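Local coordinates for peptidoglycan-N-acetylmuramic acid deacetylase PdaC (Bacillus subtilis subsp. subtilis str. 168, PDB 6H8N), which removes acetyl groups from N-acetylmuramic acid residues of peptidoglycan, conferring resistance to lysozyme, and also deacetylates short chitin oligomers, at residues A13-D18 with L104-Y109; L29-K34 with A168-I173. The protein carries 1 engineered substitution. One frame throughout, in Å; residues are numbered along the deposited sequence.

Contact 1 of 2, residues A13-D18 with L104-Y109; sequences ALTFSD and LVRPPY. Engineered in segment 13-18: Ser-17 (natural residue Asp). With ZN (zinc ion), chain C; PO4 (phosphate ion), chain D.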
ATOM      1  N   ALA A  13       5.083  -1.882  -7.080  1.00  9.63           N
ATOM      2  CA  ALA A  13       4.590  -1.677  -5.714  1.00  8.94           C
ATOM      3  C   ALA A  13       3.185  -2.251  -5.596  1.00  9.01           C
ATOM      4  O   ALA A  13       2.212  -1.646  -6.059  1.00 10.28           O
ATOM      5  CB  ALA A  13       4.608  -0.199  -5.353  1.00  9.99           C
ATOM      6  N   LEU A  14       3.070  -3.403  -4.954  1.00  8.96           N
ATOM      7  CA  LEU A  14       1.767  -3.929  -4.582  1.00  8.52           C
ATOM      8  C   LEU A  14       1.329  -3.273  -3.291  1.00  8.98           C
ATOM      9  O   LEU A  14       2.081  -3.246  -2.311  1.00  9.84           O
ATOM     10  CB  LEU A  14       1.831  -5.439  -4.381  1.00 11.20           C
ATOM     11  CG  LEU A  14       2.250  -6.261  -5.561  1.00 14.40           C
ATOM     12  CD1 LEU A  14       2.255  -7.725  -5.197  1.00 15.90           C
ATOM     13  CD2 LEU A  14       1.309  -6.015  -6.698  1.00 19.92           C
ATOM     14  N   THR A  15       0.118  -2.750  -3.276  1.00  9.09           N
ATOM     15  CA  THR A  15      -0.386  -2.058  -2.105  1.00  8.70           C
ATOM     16  C   THR A  15      -1.763  -2.581  -1.749  1.00  8.98           C
ATOM     17  O   THR A  15      -2.547  -3.012  -2.620  1.00  9.63           O
ATOM     18  CB  THR A  15      -0.427  -0.532  -2.291  1.00  9.54           C
ATOM     19  OG1 THR A  15      -1.504  -0.144  -3.155  1.00  9.55           O
ATOM     20  CG2 THR A  15       0.901  -0.015  -2.820  1.00  9.79           C
ATOM     21  N   PHE A  16      -2.042  -2.577  -0.447  1.00  8.77           N
ATOM     22  CA  PHE A  16      -3.229  -3.207   0.108  1.00  8.82           C
ATOM     23  C   PHE A  16      -3.930  -2.249   1.047  1.00 11.19           C
ATOM     24  O   PHE A  16      -3.340  -1.842   2.052  1.00 15.72           O
ATOM     25  CB  PHE A  16      -2.861  -4.477   0.868  1.00 10.21           C
ATOM     26  CG  PHE A  16      -2.236  -5.507  -0.005  1.00  9.78           C
ATOM     27  CD1 PHE A  16      -3.037  -6.318  -0.772  1.00 10.18           C
ATOM     28  CD2 PHE A  16      -0.869  -5.664  -0.074  1.00 10.49           C
ATOM     29  CE1 PHE A  16      -2.504  -7.253  -1.600  1.00 11.34           C
ATOM     30  CE2 PHE A  16      -0.306  -6.596  -0.913  1.00  9.93           C
ATOM     31  CZ  PHE A  16      -1.128  -7.402  -1.687  1.00 11.24           C
ATOM     32  N   SER A  17      -5.189  -1.948   0.774  1.00  8.29           N
ATOM     33  CA  SER A  17      -5.981  -1.051   1.604  1.00  8.84           C
ATOM     34  C   SER A  17      -7.072  -1.807   2.335  1.00  8.51           C
ATOM     35  O   SER A  17      -7.666  -2.735   1.793  1.00 10.05           O
ATOM     36  CB  SER A  17      -6.676  -0.016   0.726  1.00  9.20           C
ATOM     37  OG  SER A  17      -5.738   0.890   0.182  1.00  9.28           O
ATOM     38  N   ASP A  18      -7.362  -1.360   3.557  1.00  8.93           N
ATOM     39  CA  ASP A  18      -8.587  -1.632   4.325  1.00  9.15           C
ATOM     40  C   ASP A  18      -8.408  -2.632   5.449  1.00  9.83           C
ATOM     41  O   ASP A  18      -9.322  -2.792   6.259  1.00 11.43           O
ATOM     42  CB  ASP A  18      -9.791  -2.064   3.478  1.00  9.76           C
ATOM     43  CG  ASP A  18     -10.259  -1.003   2.544  1.00 10.27           C
ATOM     44  OD1 ASP A  18      -9.858   0.152   2.701  1.00  9.97           O
ATOM     45  OD2 ASP A  18     -11.002  -1.363   1.593  1.00 11.81           O
ATOM     46  N   LEU A 104       3.197   7.861   4.976  1.00  9.83           N
ATOM     47  CA  LEU A 104       2.318   7.815   3.818  1.00 10.11           C
ATOM     48  C   LEU A 104       0.871   7.804   4.272  1.00  9.21           C
ATOM     49  O   LEU A 104       0.504   7.070   5.197  1.00  9.98           O
ATOM     50  CB  LEU A 104       2.566   6.549   2.996  1.00 10.71           C
ATOM     51  CG  LEU A 104       3.990   6.289   2.520  1.00 10.49           C
ATOM     52  CD1 LEU A 104       4.071   4.932   1.842  1.00 13.85           C
ATOM     53  CD2 LEU A 104       4.429   7.380   1.579  1.00 14.15           C
ATOM     54  N   VAL A 105       0.034   8.585   3.594  1.00 10.21           N
ATOM     55  CA  VAL A 105      -1.399   8.577   3.830  1.00 10.13           C
ATOM     56  C   VAL A 105      -2.109   8.275   2.519  1.00  9.66           C
ATOM     57  O   VAL A 105      -1.694   8.745   1.452  1.00 10.68           O
ATOM     58  CB  VAL A 105      -1.889   9.906   4.450  1.00 11.16           C
ATOM     59  CG1 VAL A 105      -1.675  11.083   3.509  1.00 12.11           C
ATOM     60  CG2 VAL A 105      -3.360   9.811   4.892  1.00 12.27           C
ATOM     61  N   ARG A 106      -3.170   7.481   2.601  1.00  9.92           N
ATOM     62  CA  ARG A 106      -3.996   7.162   1.440  1.00  9.69           C
ATOM     63  C   ARG A 106      -5.432   7.517   1.800  1.00  9.58           C
ATOM     64  O   ARG A 106      -6.104   6.756   2.512  1.00  9.90           O
ATOM     65  CB  ARG A 106      -3.850   5.702   1.065  1.00  9.50           C
ATOM     66  CG  ARG A 106      -4.706   5.288  -0.112  1.00 10.16           C
ATOM     67  CD  ARG A 106      -4.373   3.889  -0.559  1.00 10.81           C
ATOM     68  NE  ARG A 106      -3.185   3.827  -1.395  1.00 10.14           N
ATOM     69  CZ  ARG A 106      -2.710   2.706  -1.921  1.00  9.66           C
ATOM     70  NH1 ARG A 106      -3.294   1.539  -1.656  1.00  9.73           N
ATOM     71  NH2 ARG A 106      -1.659   2.748  -2.722  1.00  9.09           N
ATOM     72  N   PRO A 107      -5.931   8.670   1.362  1.00 10.26           N
ATOM     73  CA  PRO A 107      -7.293   9.073   1.730  1.00 10.46           C
ATOM     74  C   PRO A 107      -8.304   8.102   1.157  1.00 10.58           C
ATOM     75  O   PRO A 107      -8.191   7.728  -0.016  1.00 11.27           O
ATOM     76  CB  PRO A 107      -7.430  10.450   1.074  1.00 12.44           C
ATOM     77  CG  PRO A 107      -6.018  10.982   1.042  1.00 16.83           C
ATOM     78  CD  PRO A 107      -5.197   9.752   0.687  1.00 13.41           C
ATOM     79  N   PRO A 108      -9.302   7.685   1.939  1.00 10.01           N
ATOM     80  CA  PRO A 108     -10.357   6.805   1.416  1.00 11.25           C
ATOM     81  C   PRO A 108     -10.945   7.327   0.114  1.00 10.86           C
ATOM     82  O   PRO A 108     -11.220   8.526  -0.035  1.00 11.36           O
ATOM     83  CB  PRO A 108     -11.390   6.807   2.539  1.00 11.17           C
ATOM     84  CG  PRO A 108     -10.535   6.933   3.776  1.00 12.12           C
ATOM     85  CD  PRO A 108      -9.481   7.922   3.383  1.00 11.10           C
ATOM     86  N   TYR A 109     -11.162   6.404  -0.829  1.00 10.07           N
ATOM     87  CA  TYR A 109     -11.754   6.684  -2.142  1.00 11.29           C
ATOM     88  C   TYR A 109     -10.921   7.628  -2.995  1.00 12.99           C
ATOM     89  O   TYR A 109     -11.394   8.076  -4.046  1.00 14.07           O
ATOM     90  CB  TYR A 109     -13.209   7.189  -2.055  1.00 11.24           C
ATOM     91  CG  TYR A 109     -14.037   6.451  -1.032  1.00 11.81           C
ATOM     92  CD1 TYR A 109     -14.469   5.154  -1.257  1.00 10.34           C
ATOM     93  CD2 TYR A 109     -14.365   7.041   0.184  1.00 12.89           C
ATOM     94  CE1 TYR A 109     -15.204   4.470  -0.328  1.00 11.58           C
ATOM     95  CE2 TYR A 109     -15.102   6.378   1.116  1.00 12.13           C
ATOM     96  CZ  TYR A 109     -15.529   5.085   0.870  1.00 14.03           C
ATOM     97  OH  TYR A 109     -16.257   4.394   1.806  1.00 14.60           O
TER
HETATM   98 ZN    ZN C 501     -10.179   1.756   1.638  1.00 10.15          ZN
HETATM   99  P   PO4 D 502     -10.577   2.499  -1.249  1.00  9.56           P
HETATM  100  O1  PO4 D 502     -12.053   2.459  -1.728  1.00 10.79           O
HETATM  101  O2  PO4 D 502      -9.707   2.105  -2.430  1.00 10.13           O
HETATM  102  O3  PO4 D 502     -10.436   1.433  -0.214  1.00  9.92           O
HETATM  103  O4  PO4 D 502     -10.284   3.855  -0.688  1.00 10.33           O

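Contact 2 of 2, residues L29-K34 with A168-I173; sequences LDSLKK and AADEII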
ATOM      1  N   LEU A  29       0.504 -11.864   3.648  1.00  9.91           N
ATOM      2  CA  LEU A  29       1.827 -11.803   4.262  1.00  9.78           C
ATOM      3  C   LEU A  29       2.587 -13.103   4.039  1.00  9.88           C
ATOM      4  O   LEU A  29       3.789 -13.080   3.773  1.00  9.77           O
ATOM      5  CB  LEU A  29       1.717 -11.498   5.753  1.00  9.81           C
ATOM      6  CG  LEU A  29       1.253 -10.077   6.075  1.00  9.27           C
ATOM      7  CD1 LEU A  29       0.879  -9.960   7.539  1.00 11.15           C
ATOM      8  CD2 LEU A  29       2.329  -9.055   5.727  1.00 10.36           C
ATOM      9  N   ASP A  30       1.892 -14.244   4.118  1.00 10.48           N
ATOM     10  CA  ASP A  30       2.522 -15.537   3.840  1.00 10.65           C
ATOM     11  C   ASP A  30       3.037 -15.592   2.409  1.00 10.20           C
ATOM     12  O   ASP A  30       4.148 -16.073   2.163  1.00 11.62           O
ATOM     13  CB  ASP A  30       1.533 -16.687   4.041  1.00 12.34           C
ATOM     14  CG  ASP A  30       1.209 -16.979   5.494  1.00 13.81           C
ATOM     15  OD1 ASP A  30       1.864 -16.462   6.413  1.00 13.59           O
ATOM     16  OD2 ASP A  30       0.271 -17.787   5.701  1.00 16.81           O
ATOM     17  N   SER A  31       2.225 -15.141   1.452  1.00  9.72           N
ATOM     18  CA  SER A  31       2.621 -15.162   0.047  1.00 10.65           C
ATOM     19  C   SER A  31       3.841 -14.282  -0.177  1.00 11.28           C
ATOM     20  O   SER A  31       4.778 -14.659  -0.884  1.00 11.71           O
ATOM     21  CB  SER A  31       1.473 -14.666  -0.838  1.00 11.05           C
ATOM     22  OG  SER A  31       0.303 -15.446  -0.739  1.00 14.32           O
ATOM     23  N   LEU A  32       3.829 -13.068   0.382  1.00 10.01           N
ATOM     24  CA  LEU A  32       4.970 -12.178   0.232  1.00 10.38           C
ATOM     25  C   LEU A  32       6.230 -12.812   0.799  1.00 10.34           C
ATOM     26  O   LEU A  32       7.294 -12.765   0.174  1.00 11.80           O
ATOM     27  CB  LEU A  32       4.689 -10.840   0.923  1.00  9.85           C
ATOM     28  CG  LEU A  32       3.619  -9.978   0.263  1.00 10.10           C
ATOM     29  CD1 LEU A  32       3.156  -8.874   1.217  1.00 11.18           C
ATOM     30  CD2 LEU A  32       4.142  -9.377  -1.044  1.00 10.71           C
ATOM     31  N   LYS A  33       6.125 -13.420   1.981  1.00 11.24           N
ATOM     32  CA  LYS A  33       7.286 -14.040   2.594  1.00 12.88           C
ATOM     33  C   LYS A  33       7.798 -15.200   1.748  1.00 12.48           C
ATOM     34  O   LYS A  33       9.011 -15.327   1.532  1.00 14.22           O
ATOM     35  CB  LYS A  33       6.926 -14.481   4.014  1.00 14.07           C
ATOM     36  CG  LYS A  33       8.055 -15.165   4.754  1.00 17.89           C
ATOM     37  CD  LYS A  33       7.798 -15.193   6.267  1.00 22.77           C
ATOM     38  CE  LYS A  33       6.458 -15.790   6.648  1.00 29.89           C
ATOM     39  NZ  LYS A  33       6.249 -15.780   8.148  1.00 27.56           N
ATOM     40  N   LYS A  34       6.885 -16.028   1.230  1.00 12.82           N
ATOM     41  CA  LYS A  34       7.270 -17.193   0.427  1.00 13.91           C
ATOM     42  C   LYS A  34       8.027 -16.769  -0.818  1.00 15.29           C
ATOM     43  O   LYS A  34       9.032 -17.389  -1.188  1.00 16.99           O
ATOM     44  CB  LYS A  34       6.014 -17.968   0.038  1.00 14.60           C
ATOM     45  CG  LYS A  34       6.256 -19.153  -0.925  1.00 16.39           C
ATOM     46  CD  LYS A  34       4.936 -19.831  -1.275  1.00 19.53           C
ATOM     47  CE  LYS A  34       5.070 -20.829  -2.413  1.00 21.50           C
ATOM     48  NZ  LYS A  34       3.755 -21.482  -2.746  1.00 28.64           N
ATOM     49  N   ALA A 168      -6.358 -13.899  -5.146  1.00  9.59           N
ATOM     50  CA  ALA A 168      -5.798 -13.234  -6.314  1.00  9.47           C
ATOM     51  C   ALA A 168      -4.397 -12.715  -6.029  1.00  9.92           C
ATOM     52  O   ALA A 168      -3.502 -12.838  -6.872  1.00  9.52           O
ATOM     53  CB  ALA A 168      -6.713 -12.100  -6.773  1.00 10.85           C
ATOM     54  N   ALA A 169      -4.198 -12.113  -4.853  1.00 10.62           N
ATOM     55  CA  ALA A 169      -2.891 -11.557  -4.519  1.00  9.42           C
ATOM     56  C   ALA A 169      -1.816 -12.631  -4.513  1.00 10.72           C
ATOM     57  O   ALA A 169      -0.687 -12.374  -4.941  1.00 10.30           O
ATOM     58  CB  ALA A 169      -2.942 -10.853  -3.162  1.00 11.10           C
ATOM     59  N   ASP A 170      -2.120 -13.829  -4.012  1.00 10.44           N
ATOM     60  CA  ASP A 170      -1.115 -14.894  -4.052  1.00 10.04           C
ATOM     61  C   ASP A 170      -0.674 -15.181  -5.476  1.00 10.74           C
ATOM     62  O   ASP A 170       0.527 -15.302  -5.750  1.00 11.39           O
ATOM     63  CB  ASP A 170      -1.646 -16.170  -3.409  1.00 13.15           C
ATOM     64  CG  ASP A 170      -0.617 -17.295  -3.441  1.00 16.30           C
ATOM     65  OD1 ASP A 170       0.337 -17.267  -2.645  1.00 15.81           O
ATOM     66  OD2 ASP A 170      -0.734 -18.205  -4.301  1.00 21.70           O
ATOM     67  N   GLU A 171      -1.633 -15.322  -6.394  1.00  9.42           N
ATOM     68  CA  GLU A 171      -1.310 -15.615  -7.781  1.00 10.59           C
ATOM     69  C   GLU A 171      -0.573 -14.451  -8.433  1.00  9.90           C
ATOM     70  O   GLU A 171       0.370 -14.664  -9.206  1.00 10.31           O
ATOM     71  CB  GLU A 171      -2.590 -15.977  -8.542  1.00 10.46           C
ATOM     72  CG  GLU A 171      -2.349 -16.277  -9.997  1.00 11.49           C
ATOM     73  CD  GLU A 171      -3.503 -16.933 -10.702  1.00 11.86           C
ATOM     74  OE1 GLU A 171      -4.481 -17.315 -10.046  1.00 14.63           O
ATOM     75  OE2 GLU A 171      -3.408 -17.039 -11.936  1.00 14.22           O
ATOM     76  N   ILE A 172      -0.979 -13.213  -8.135  1.00  9.43           N
ATOM     77  CA  ILE A 172      -0.296 -12.035  -8.673  1.00  9.00           C
ATOM     78  C   ILE A 172       1.145 -11.986  -8.186  1.00  8.58           C
ATOM     79  O   ILE A 172       2.069 -11.715  -8.954  1.00  9.20           O
ATOM     80  CB  ILE A 172      -1.082 -10.764  -8.310  1.00  9.58           C
ATOM     81  CG1 ILE A 172      -2.393 -10.701  -9.110  1.00  9.60           C
ATOM     82  CG2 ILE A 172      -0.235  -9.509  -8.497  1.00 10.38           C
ATOM     83  CD1 ILE A 172      -3.413  -9.812  -8.474  1.00 10.60           C
ATOM     84  N   ILE A 173       1.345 -12.210  -6.895  1.00  8.48           N
ATOM     85  CA  ILE A 173       2.696 -12.206  -6.336  1.00  8.65           C
ATOM     86  C   ILE A 173       3.557 -13.257  -7.025  1.00  8.64           C
ATOM     87  O   ILE A 173       4.699 -12.996  -7.419  1.00  9.80           O
ATOM     88  CB  ILE A 173       2.637 -12.413  -4.818  1.00  8.47           C
ATOM     89  CG1 ILE A 173       2.060 -11.163  -4.133  1.00  9.71           C
ATOM     90  CG2 ILE A 173       4.032 -12.763  -4.257  1.00  9.76           C
ATOM     91  CD1 ILE A 173       1.559 -11.405  -2.728  1.00 10.55           C
TER
HETATM   92  O   HOH W   1       1.513 -19.566  -1.821  1.00 25.30           O
HETATM   93  O   HOH W   2       1.507 -19.793  -4.780  1.00 29.65           O

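Contact 1 of 2, residues A13-D18 with L104-Y109
The hydroxyl oxygen of Thr-15 is gripped end-on by the guanidinium of Arg-106: NH1 and NH2 each lie 2.9 Å from Thr-15 OG1, which sits in the guanidinium plane. One acceptor shared by two nitrogens leaves both bonds bent, with N-H...O angles near 145°. The threonine proton goes the other way, to the carbonyl of Ile-156, so one small hydroxyl joins a buried charge to the backbone of the next strand. With chi1 at 74°, OG1 lies between the backbone N and the carbonyl carbon, and CG2 swings beside the N, 3.8 Å from Arg-106 NH2. Arg-106 NH1 also reaches Ser-17 OG at 3.1 Å, a straighter bond (165°) in the same plane. Ser-17 is engineered; the natural residue is an aspartate, the proton acceptor by similarity. Arginine suits the site because its flat group offers several N-H at once: extended through its first two torsions and bent at chi3, it also gives NE to the carbonyl of Ala-125, which helps fix its rotation. Its own backbone carbonyl accepts a hydrogen bond from ND1 of His-68, a second-shell contact that helps orient this zinc ligand. Asp-18 OD1, His-68 and His-72 bind the zinc ion together with O3 of a phosphate, probably from the crystallisation liquor. The backbone N of Tyr-109 donates to phosphate O4 at 2.7 Å, so both segments line this active site, and His-159, the proton donor by similarity, is hydrogen-bonded to the phosphate as well. The zinc site lies at the carboxyl end of strand 11-17 in the NodB domain, a distorted beta/alpha barrel as in other family 4 carbohydrate esterases. That strand runs between parallel strands 40-43 and 155-159, 104-105 pairs with 123-124, and helix 186-197 packs Val-186 against Thr-15 and Leu-104.

Contact 2 of 2, residues L29-K34 with A168-I173
Ile-173 reaches toward Ser-31 and Leu-32 with both branches of its side chain. At CB it forks: CG2 lies 3.9 Å from the backbone O of Ser-31, while CG1, anti to the carbonyl carbon (chi1 -71°), runs past Leu-32 CD2. The tip, CD1, meets Leu-32 CD2 at 3.7 Å and Ser-31 CB at 3.8 Å; the leucine and isoleucine side chains cross at about a right angle. Branched aliphatic groups fit here because their methyl tips can meet across two nearly parallel helix segments, 12° apart with axes 9.3 Å from each other. These belong to helices 22-35 and 163-178, neighbours outside the sheet, and Ile-173 also packs on Leu-14 of strand 11-17. Serine, small enough for the closest backbone approach, carries the polar half of the contact. Ser-31 OG donates to Asp-170 OD1 over 2.6 Å, entering that oxygen's lone pair which points away from OD2; the backbone O of Gln-27, one turn earlier, is a second acceptor, so the single proton is probably shared. A water lying 2.7 Å from Asp-170 OD1 bridges to the extended Lys-34, and a second, on Asp-170 OD2, reaches that lysine only weakly. Lys-34 NZ itself stays 5.4 Å from Asp-170 OD1. An apolar side toward the sheet and a hydrated outer edge thus meet at Ser-31; the carboxylate is probably ionised and pairs with that lysine through solvent.

Overall arrangement
Contacts 1 and 2 lie about 17 Å apart, centre to centre, and meet at strand 11-17. Its Thr-15 and Ser-17 point toward segment 104-109, whereas Leu-14 and Phe-16 lie on the other face: Leu-14 CD1 packs 3.6 Å from Ile-173 CG1, and Phe-16 CE1 3.9 Å from Ala-169 CB. Helix 22-35 follows this strand and leads to parallel strand 40-43, a beta-alpha-beta crossover. The segments alternate along the chain, 13-18, 29-34, 104-109, then 168-173, all within the NodB homology region. One strand of the catalytic domain of PdaC thus faces the metal-site interior on one side and carries the outer helix layer on the other.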